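Local coordinates for Sys-1 protein (Caenorhabditis elegans, PDB 3C2G), which acts as a beta-catenin-type transcription coregulator in the Wnt asymmetry pathway, binding the TCF factor POP-1 directly and activating or repressing its target genes, at residues R157-K165 and F196-L204; P183-F194 and H255-L266. One frame throughout, in Å; residues are numbered along the deposited sequence.

Interaction 1: residues R157-K165 and F196-L204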
# COMPACT_ATOMS: atom_id res chain seq x y z
N ARG A 157 -18.53 4.74 -17.36
CA ARG A 157 -17.39 3.89 -16.97
C ARG A 157 -17.82 2.49 -16.54
O ARG A 157 -17.32 1.49 -17.07
CB ARG A 157 -16.61 4.55 -15.85
CG ARG A 157 -15.78 5.71 -16.29
CD ARG A 157 -14.77 6.04 -15.22
NE ARG A 157 -13.51 6.45 -15.83
CZ ARG A 157 -12.41 5.70 -15.88
NH1 ARG A 157 -12.39 4.49 -15.34
NH2 ARG A 157 -11.33 6.18 -16.47
N THR A 158 -18.75 2.43 -15.59
CA THR A 158 -19.34 1.17 -15.11
C THR A 158 -19.94 0.31 -16.23
O THR A 158 -19.72 -0.91 -16.26
CB THR A 158 -20.40 1.45 -14.01
OG1 THR A 158 -19.76 1.98 -12.85
CG2 THR A 158 -21.16 0.18 -13.62
N GLU A 159 -20.70 0.93 -17.13
CA GLU A 159 -21.28 0.23 -18.28
C GLU A 159 -20.20 -0.40 -19.15
O GLU A 159 -20.27 -1.59 -19.49
CB GLU A 159 -22.11 1.18 -19.14
CG GLU A 159 -23.48 1.51 -18.59
CD GLU A 159 -24.37 2.24 -19.61
OE1 GLU A 159 -25.37 2.86 -19.19
OE2 GLU A 159 -24.07 2.19 -20.84
N PHE A 160 -19.20 0.41 -19.51
CA PHE A 160 -18.13 -0.03 -20.39
C PHE A 160 -17.38 -1.19 -19.75
O PHE A 160 -17.12 -2.20 -20.41
CB PHE A 160 -17.19 1.13 -20.74
CG PHE A 160 -16.18 0.78 -21.79
CD1 PHE A 160 -16.57 0.17 -22.98
CD2 PHE A 160 -14.83 1.07 -21.60
CE1 PHE A 160 -15.63 -0.16 -23.95
CE2 PHE A 160 -13.89 0.75 -22.56
CZ PHE A 160 -14.29 0.13 -23.75
N ALA A 161 -17.06 -1.04 -18.46
CA ALA A 161 -16.43 -2.12 -17.69
C ALA A 161 -17.20 -3.43 -17.79
O ALA A 161 -16.61 -4.47 -18.05
CB ALA A 161 -16.26 -1.70 -16.23
N GLN A 162 -18.52 -3.38 -17.60
CA GLN A 162 -19.35 -4.58 -17.71
C GLN A 162 -19.26 -5.24 -19.09
O GLN A 162 -19.11 -6.46 -19.19
CB GLN A 162 -20.80 -4.29 -17.33
CG GLN A 162 -21.66 -5.55 -17.19
CD GLN A 162 -23.08 -5.26 -16.69
OE1 GLN A 162 -23.29 -4.36 -15.87
NE2 GLN A 162 -24.05 -6.04 -17.18
N HIS A 163 -19.34 -4.43 -20.15
CA HIS A 163 -19.23 -4.92 -21.54
C HIS A 163 -17.93 -5.68 -21.81
O HIS A 163 -17.89 -6.59 -22.64
CB HIS A 163 -19.36 -3.77 -22.54
CG HIS A 163 -20.66 -3.03 -22.47
ND1 HIS A 163 -20.77 -1.70 -22.81
CD2 HIS A 163 -21.90 -3.44 -22.10
CE1 HIS A 163 -22.03 -1.32 -22.65
NE2 HIS A 163 -22.73 -2.35 -22.22
N LEU A 164 -16.86 -5.31 -21.11
CA LEU A 164 -15.54 -5.90 -21.30
C LEU A 164 -15.34 -7.25 -20.62
O LEU A 164 -14.42 -7.99 -20.98
CB LEU A 164 -14.46 -4.93 -20.84
CG LEU A 164 -14.38 -3.63 -21.63
CD1 LEU A 164 -13.27 -2.77 -21.09
CD2 LEU A 164 -14.19 -3.90 -23.12
N LYS A 165 -16.18 -7.58 -19.65
CA LYS A 165 -15.99 -8.80 -18.88
C LYS A 165 -16.62 -10.01 -19.56
O LYS A 165 -17.74 -10.40 -19.24
CB LYS A 165 -16.50 -8.63 -17.45
CG LYS A 165 -15.56 -7.77 -16.62
CD LYS A 165 -16.28 -7.14 -15.45
CE LYS A 165 -15.59 -5.84 -15.08
NZ LYS A 165 -16.19 -5.26 -13.87
N PHE A 196 -8.56 -1.67 -15.26
CA PHE A 196 -9.89 -1.13 -15.41
C PHE A 196 -11.00 -2.14 -15.10
O PHE A 196 -11.96 -1.81 -14.42
CB PHE A 196 -10.04 -0.54 -16.83
CG PHE A 196 -11.41 0.02 -17.12
CD1 PHE A 196 -11.82 1.23 -16.57
CD2 PHE A 196 -12.28 -0.67 -17.97
CE1 PHE A 196 -13.09 1.75 -16.84
CE2 PHE A 196 -13.55 -0.15 -18.27
CZ PHE A 196 -13.95 1.06 -17.69
N ILE A 197 -10.86 -3.37 -15.58
CA ILE A 197 -11.90 -4.38 -15.36
C ILE A 197 -11.82 -5.00 -13.96
O ILE A 197 -12.81 -5.53 -13.45
CB ILE A 197 -11.87 -5.51 -16.43
CG1 ILE A 197 -10.58 -6.32 -16.37
CG2 ILE A 197 -12.10 -4.96 -17.84
CD1 ILE A 197 -10.56 -7.52 -17.29
N ILE A 198 -10.65 -4.92 -13.35
CA ILE A 198 -10.39 -5.49 -12.03
C ILE A 198 -10.90 -4.55 -10.96
O ILE A 198 -11.29 -4.98 -9.88
CB ILE A 198 -8.88 -5.74 -11.85
CG1 ILE A 198 -8.50 -7.09 -12.45
CG2 ILE A 198 -8.47 -5.67 -10.40
CD1 ILE A 198 -7.00 -7.23 -12.70
N SER A 199 -10.90 -3.25 -11.25
CA SER A 199 -11.22 -2.24 -10.26
C SER A 199 -12.56 -2.49 -9.58
O SER A 199 -13.61 -2.52 -10.24
CB SER A 199 -11.18 -0.85 -10.88
OG SER A 199 -11.41 0.14 -9.90
N LYS A 200 -12.51 -2.69 -8.26
CA LYS A 200 -13.69 -2.89 -7.39
C LYS A 200 -14.46 -4.20 -7.67
O LYS A 200 -15.62 -4.35 -7.25
CB LYS A 200 -14.63 -1.67 -7.42
CG LYS A 200 -13.97 -0.36 -6.99
CD LYS A 200 -15.01 0.75 -6.81
CE LYS A 200 -14.35 2.08 -6.40
NZ LYS A 200 -15.30 3.24 -6.52
N ASP A 201 -13.81 -5.13 -8.35
CA ASP A 201 -14.39 -6.44 -8.62
C ASP A 201 -13.59 -7.51 -7.88
O ASP A 201 -12.79 -8.23 -8.47
CB ASP A 201 -14.40 -6.71 -10.13
CG ASP A 201 -15.58 -7.58 -10.58
OD1 ASP A 201 -16.27 -7.19 -11.54
OD2 ASP A 201 -15.82 -8.65 -9.97
N THR A 202 -13.81 -7.59 -6.57
CA THR A 202 -13.13 -8.56 -5.71
C THR A 202 -13.07 -9.97 -6.30
O THR A 202 -12.02 -10.62 -6.23
CB THR A 202 -13.78 -8.64 -4.31
OG1 THR A 202 -13.74 -7.34 -3.70
CG2 THR A 202 -13.03 -9.61 -3.41
N ARG A 203 -14.17 -10.45 -6.88
CA ARG A 203 -14.18 -11.82 -7.39
C ARG A 203 -13.44 -11.96 -8.70
O ARG A 203 -12.99 -13.05 -9.03
CB ARG A 203 -15.59 -12.43 -7.45
CG ARG A 203 -16.62 -11.68 -8.26
CD ARG A 203 -18.03 -12.19 -7.92
NE ARG A 203 -19.03 -11.14 -8.09
CZ ARG A 203 -19.77 -10.95 -9.19
NH1 ARG A 203 -19.65 -11.76 -10.24
NH2 ARG A 203 -20.64 -9.95 -9.23
N LEU A 204 -13.30 -10.86 -9.43
CA LEU A 204 -12.53 -10.92 -10.67
C LEU A 204 -11.05 -11.10 -10.34
O LEU A 204 -10.33 -11.82 -11.03
CB LEU A 204 -12.77 -9.70 -11.56
CG LEU A 204 -12.47 -9.94 -13.05
CD1 LEU A 204 -13.21 -11.17 -13.58
CD2 LEU A 204 -12.82 -8.72 -13.88
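At the edge of the Phe-196 ring lie Arg-157 NH1, in its plane, 3.2 Å from Phe-196 CE1, and Leu-164 CD1, near CD2 and CE2. Ala-161 approaches obliquely, its CA 3.5 Å from Phe-196 CE2. The same ring passes Phe-160 at a slant, planes 43° apart, neither stacked nor edge-to-face; one face of Phe-160 in turn carries Leu-164 CD1, displaced toward the rim. Phe-196 is thus a knob in a hole made by Arg-157, Phe-160, Ala-161 and Leu-164, a knobs-into-holes contact between two helices of the armadillo domain. With CG trans to the backbone N (chi1 178°), its ring reaches across to this hole. Arg-157 is steadied by a hydrogen bond from NE to the carbonyl of Val-151, and Ile-148 of helix 134-150 also touches Phe-196. The next residue, Ile-197, sets its CG2 methyl 3.8 Å from Leu-164 CB.

Beyond the hydrocarbon patch, Lys-165 stretches its extended chain over Ile-197 toward the type II beta turn running from Ile-198 to Asp-201. Its CE passes 3.2 Å from Ile-197 O, and CG lies 4.0 Å from Leu-204 CD2. NZ ends in a salt bridge with Asp-201 OD1, 3.0 Å away, approaching the anti lone pair that faces away from the other oxygen. Asp-201 is the N-cap of helix 202-210, its OD2 accepting a weak bond from Leu-204 N.

One carboxylate therefore serves both the ammonium group and a helix start, and the nearby ammonium would probably favour the ionised carboxylate; the interface passes from hydrocarbon packing around Phe-196 to an ion pair at the turn.

Interaction 2: residues P183-F194 and H255-L266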
# COMPACT_ATOMS: atom_id res chain seq x y z
N PRO A 183 8.69 -10.17 -23.64
CA PRO A 183 8.04 -9.05 -22.95
C PRO A 183 7.99 -7.74 -23.74
O PRO A 183 7.22 -6.84 -23.40
CB PRO A 183 8.86 -8.89 -21.67
CG PRO A 183 10.13 -9.61 -21.92
CD PRO A 183 9.84 -10.70 -22.90
N GLY A 184 8.81 -7.64 -24.78
CA GLY A 184 8.78 -6.48 -25.67
C GLY A 184 7.49 -6.41 -26.47
O GLY A 184 7.13 -5.34 -26.95
N MSE A 185 6.81 -7.55 -26.60
CA MSE A 185 5.47 -7.65 -27.24
C MSE A 185 4.33 -7.05 -26.41
O MSE A 185 3.22 -6.93 -26.91
CB MSE A 185 5.10 -9.12 -27.50
CG MSE A 185 6.04 -9.89 -28.41
SE MSE A 185 5.91 -9.30 -30.27
CE MSE A 185 7.42 -10.35 -31.02
N ILE A 186 4.59 -6.71 -25.14
CA ILE A 186 3.51 -6.34 -24.23
C ILE A 186 3.18 -4.85 -24.34
O ILE A 186 3.91 -4.00 -23.83
CB ILE A 186 3.84 -6.73 -22.74
CG1 ILE A 186 4.18 -8.21 -22.63
CG2 ILE A 186 2.67 -6.40 -21.81
CD1 ILE A 186 4.73 -8.62 -21.29
N ASN A 187 2.08 -4.54 -25.03
CA ASN A 187 1.58 -3.18 -25.10
C ASN A 187 1.13 -2.71 -23.71
O ASN A 187 0.38 -3.41 -23.03
CB ASN A 187 0.41 -3.10 -26.08
CG ASN A 187 0.10 -1.68 -26.50
OD1 ASN A 187 -0.39 -0.87 -25.71
ND2 ASN A 187 0.37 -1.37 -27.76
N PRO A 188 1.57 -1.51 -23.27
CA PRO A 188 1.18 -0.98 -21.96
C PRO A 188 -0.33 -0.93 -21.72
O PRO A 188 -0.77 -1.10 -20.58
CB PRO A 188 1.76 0.44 -21.97
CG PRO A 188 2.91 0.37 -22.90
CD PRO A 188 2.49 -0.60 -23.99
N ALA A 189 -1.10 -0.70 -22.77
CA ALA A 189 -2.56 -0.67 -22.69
C ALA A 189 -3.14 -1.95 -22.10
O ALA A 189 -4.21 -1.92 -21.50
CB ALA A 189 -3.17 -0.39 -24.05
N ILE A 190 -2.45 -3.07 -22.30
CA ILE A 190 -2.85 -4.33 -21.67
C ILE A 190 -2.97 -4.17 -20.15
O ILE A 190 -3.86 -4.75 -19.53
CB ILE A 190 -1.90 -5.47 -22.04
CG1 ILE A 190 -2.18 -5.92 -23.47
CG2 ILE A 190 -2.07 -6.65 -21.11
CD1 ILE A 190 -0.97 -6.42 -24.20
N PHE A 191 -2.10 -3.36 -19.55
CA PHE A 191 -2.19 -3.08 -18.13
C PHE A 191 -3.37 -2.18 -17.80
O PHE A 191 -4.11 -2.45 -16.86
CB PHE A 191 -0.88 -2.50 -17.59
CG PHE A 191 0.26 -3.48 -17.61
CD1 PHE A 191 0.36 -4.45 -16.62
CD2 PHE A 191 1.19 -3.47 -18.65
CE1 PHE A 191 1.41 -5.38 -16.64
CE2 PHE A 191 2.24 -4.39 -18.68
CZ PHE A 191 2.35 -5.35 -17.68
N ILE A 192 -3.54 -1.11 -18.57
CA ILE A 192 -4.66 -0.18 -18.39
C ILE A 192 -6.00 -0.91 -18.34
O ILE A 192 -6.81 -0.66 -17.46
CB ILE A 192 -4.66 0.90 -19.49
CG1 ILE A 192 -3.34 1.69 -19.47
CG2 ILE A 192 -5.86 1.83 -19.33
CD1 ILE A 192 -3.01 2.38 -18.13
N ILE A 193 -6.19 -1.86 -19.26
CA ILE A 193 -7.43 -2.62 -19.36
C ILE A 193 -7.64 -3.58 -18.18
O ILE A 193 -8.72 -3.61 -17.60
CB ILE A 193 -7.50 -3.39 -20.71
CG1 ILE A 193 -7.47 -2.41 -21.88
CG2 ILE A 193 -8.74 -4.26 -20.77
CD1 ILE A 193 -6.95 -2.99 -23.16
N PHE A 194 -6.61 -4.35 -17.84
CA PHE A 194 -6.64 -5.18 -16.63
C PHE A 194 -6.97 -4.34 -15.40
O PHE A 194 -7.86 -4.68 -14.64
CB PHE A 194 -5.32 -5.93 -16.42
CG PHE A 194 -5.31 -7.28 -17.05
CD1 PHE A 194 -6.25 -8.24 -16.68
CD2 PHE A 194 -4.35 -7.61 -17.99
CE1 PHE A 194 -6.25 -9.51 -17.25
CE2 PHE A 194 -4.34 -8.88 -18.57
CZ PHE A 194 -5.30 -9.83 -18.20
N HIS A 255 11.10 0.49 -22.03
CA HIS A 255 9.84 -0.21 -22.16
C HIS A 255 9.78 -1.38 -21.18
O HIS A 255 8.74 -1.64 -20.58
CB HIS A 255 9.64 -0.69 -23.60
CG HIS A 255 8.51 -1.66 -23.75
ND1 HIS A 255 8.70 -3.02 -23.85
CD2 HIS A 255 7.17 -1.47 -23.76
CE1 HIS A 255 7.53 -3.62 -23.94
NE2 HIS A 255 6.58 -2.70 -23.89
N LEU A 256 10.90 -2.07 -21.03
CA LEU A 256 10.97 -3.21 -20.12
C LEU A 256 10.89 -2.78 -18.66
O LEU A 256 10.25 -3.44 -17.87
CB LEU A 256 12.21 -4.05 -20.40
CG LEU A 256 12.18 -4.89 -21.69
CD1 LEU A 256 13.51 -5.56 -21.92
CD2 LEU A 256 11.05 -5.93 -21.72
N ILE A 257 11.52 -1.66 -18.31
CA ILE A 257 11.45 -1.14 -16.95
C ILE A 257 10.01 -0.87 -16.63
O ILE A 257 9.49 -1.26 -15.57
CB ILE A 257 12.31 0.13 -16.78
CG1 ILE A 257 13.79 -0.25 -16.65
CG2 ILE A 257 11.85 0.96 -15.55
CD1 ILE A 257 14.75 0.94 -16.76
N GLN A 258 9.35 -0.19 -17.57
CA GLN A 258 7.94 0.18 -17.44
C GLN A 258 7.06 -1.08 -17.35
O GLN A 258 6.11 -1.11 -16.57
CB GLN A 258 7.52 1.10 -18.59
CG GLN A 258 6.58 2.26 -18.20
CD GLN A 258 7.14 3.21 -17.12
OE1 GLN A 258 8.34 3.56 -17.11
NE2 GLN A 258 6.27 3.65 -16.22
N VAL A 259 7.38 -2.12 -18.11
CA VAL A 259 6.69 -3.39 -17.99
C VAL A 259 6.79 -3.97 -16.56
O VAL A 259 5.82 -4.49 -16.02
CB VAL A 259 7.20 -4.42 -19.01
CG1 VAL A 259 6.76 -5.84 -18.62
CG2 VAL A 259 6.69 -4.09 -20.40
N ILE A 260 7.98 -3.87 -15.96
CA ILE A 260 8.19 -4.36 -14.59
C ILE A 260 7.38 -3.54 -13.56
O ILE A 260 6.77 -4.10 -12.65
CB ILE A 260 9.68 -4.33 -14.24
CG1 ILE A 260 10.43 -5.40 -15.03
CG2 ILE A 260 9.91 -4.48 -12.73
CD1 ILE A 260 11.89 -5.06 -15.22
N ILE A 261 7.39 -2.23 -13.72
CA ILE A 261 6.67 -1.33 -12.83
C ILE A 261 5.15 -1.55 -12.88
O ILE A 261 4.49 -1.60 -11.85
CB ILE A 261 7.04 0.15 -13.11
CG1 ILE A 261 8.51 0.39 -12.71
CG2 ILE A 261 6.10 1.09 -12.38
CD1 ILE A 261 9.07 1.76 -13.05
N ARG A 262 4.61 -1.70 -14.08
CA ARG A 262 3.18 -1.96 -14.20
C ARG A 262 2.80 -3.37 -13.72
O ARG A 262 1.68 -3.60 -13.28
CB ARG A 262 2.71 -1.73 -15.64
CG ARG A 262 2.73 -0.24 -16.08
CD ARG A 262 2.29 -0.13 -17.55
NE ARG A 262 2.41 1.22 -18.10
CZ ARG A 262 1.37 2.00 -18.44
NH1 ARG A 262 0.12 1.56 -18.28
NH2 ARG A 262 1.59 3.21 -18.94
N THR A 263 3.73 -4.31 -13.80
CA THR A 263 3.51 -5.63 -13.22
C THR A 263 3.47 -5.55 -11.69
O THR A 263 2.63 -6.20 -11.07
CB THR A 263 4.56 -6.62 -13.68
OG1 THR A 263 4.46 -6.77 -15.10
CG2 THR A 263 4.36 -7.97 -13.02
N PHE A 264 4.34 -4.75 -11.09
CA PHE A 264 4.28 -4.51 -9.65
C PHE A 264 2.94 -3.88 -9.28
O PHE A 264 2.28 -4.32 -8.34
CB PHE A 264 5.43 -3.61 -9.15
CG PHE A 264 6.81 -4.27 -9.13
CD1 PHE A 264 6.96 -5.63 -8.91
CD2 PHE A 264 7.96 -3.49 -9.29
CE1 PHE A 264 8.24 -6.21 -8.86
CE2 PHE A 264 9.24 -4.05 -9.24
CZ PHE A 264 9.38 -5.41 -9.03
N ASP A 265 2.54 -2.86 -10.02
CA ASP A 265 1.27 -2.16 -9.78
C ASP A 265 0.06 -3.10 -9.91
O ASP A 265 -0.83 -3.06 -9.07
CB ASP A 265 1.12 -0.97 -10.74
CG ASP A 265 -0.16 -0.17 -10.50
OD1 ASP A 265 -0.36 0.34 -9.37
OD2 ASP A 265 -0.97 -0.04 -11.45
N LEU A 266 0.05 -3.95 -10.93
CA LEU A 266 -1.06 -4.89 -11.13
C LEU A 266 -1.14 -5.95 -10.00
O LEU A 266 -2.21 -6.16 -9.41
CB LEU A 266 -1.00 -5.53 -12.52
CG LEU A 266 -2.14 -6.45 -12.94
CD1 LEU A 266 -3.53 -5.82 -12.75
CD2 LEU A 266 -1.96 -6.94 -14.39
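Val-259 O, 3.9 Å from Phe-191 CZ, is gripped twice from within its own helix: Thr-263 OG1 donates to it at 2.8 Å, and Thr-263 N reaches it from the opposite face of the carbonyl plane. The threonine hydroxyl is thereby turned back along the helix while still touching the Phe-191 ring. Around this carbonyl, segments 189-194 and 255-266 of two armadillo-domain helices run almost parallel (10°), axes 10.5 Å apart at closest approach. Phe-191 is a knob in the hole formed by Val-259, Arg-262, Thr-263 and Leu-266. The methylene of Arg-262 sits squarely over the ring as a CH-pi contact, CB 3.6 Å from the centroid, while Leu-266 CD2 fills in obliquely near CD1 and also reaches Phe-194 CB.

The loop leading into helix 189-198 is held differently. His-255, its CG trans to the backbone N (chi1 168°), points its ring at this loop, and NE2-H gives Ile-186 O a 3.0 Å bond almost in the ring plane, while Val-259 CG2 rests over a face of the imidazole. Beside it Pro-183 CB packs on Leu-256 CD2 at 3.7 Å. The following helix is then capped locally by Asn-187 OD1, which accepts from Ala-189 N. At the far end, Asp-265 forms a salt bridge with Arg-195 just beyond Phe-194. The extended Arg-262 chain runs past Phe-191 to Pro-188, whose CB lies 3.9 Å above the centre of the guanidinium, and Ile-192 CD1 meets the NH1 edge.

Overall arrangement
Both contacts use helix 189-198: interaction 2 takes its start and the loop before it, interaction 1 its last residues and the turn beyond. Their segments alternate along the chain, and helix 189-198 touches helix 154-164 in one contact and helix 251-270 in the other. The two patches join directly, Ile-198 CD1 lying 3.7 Å from Leu-266 CD1, although their centres are about 19 Å apart. Interaction 2 is the larger and more deeply set, with over half its touching residues buried, and its cross-segment hydrogen bond runs from an imidazole N-H to a backbone carbonyl. Interaction 1 has a smaller buried share and closes with an ion pair. In each, a phenylalanine knob meets an arginine, through an edge in one and a face in the other.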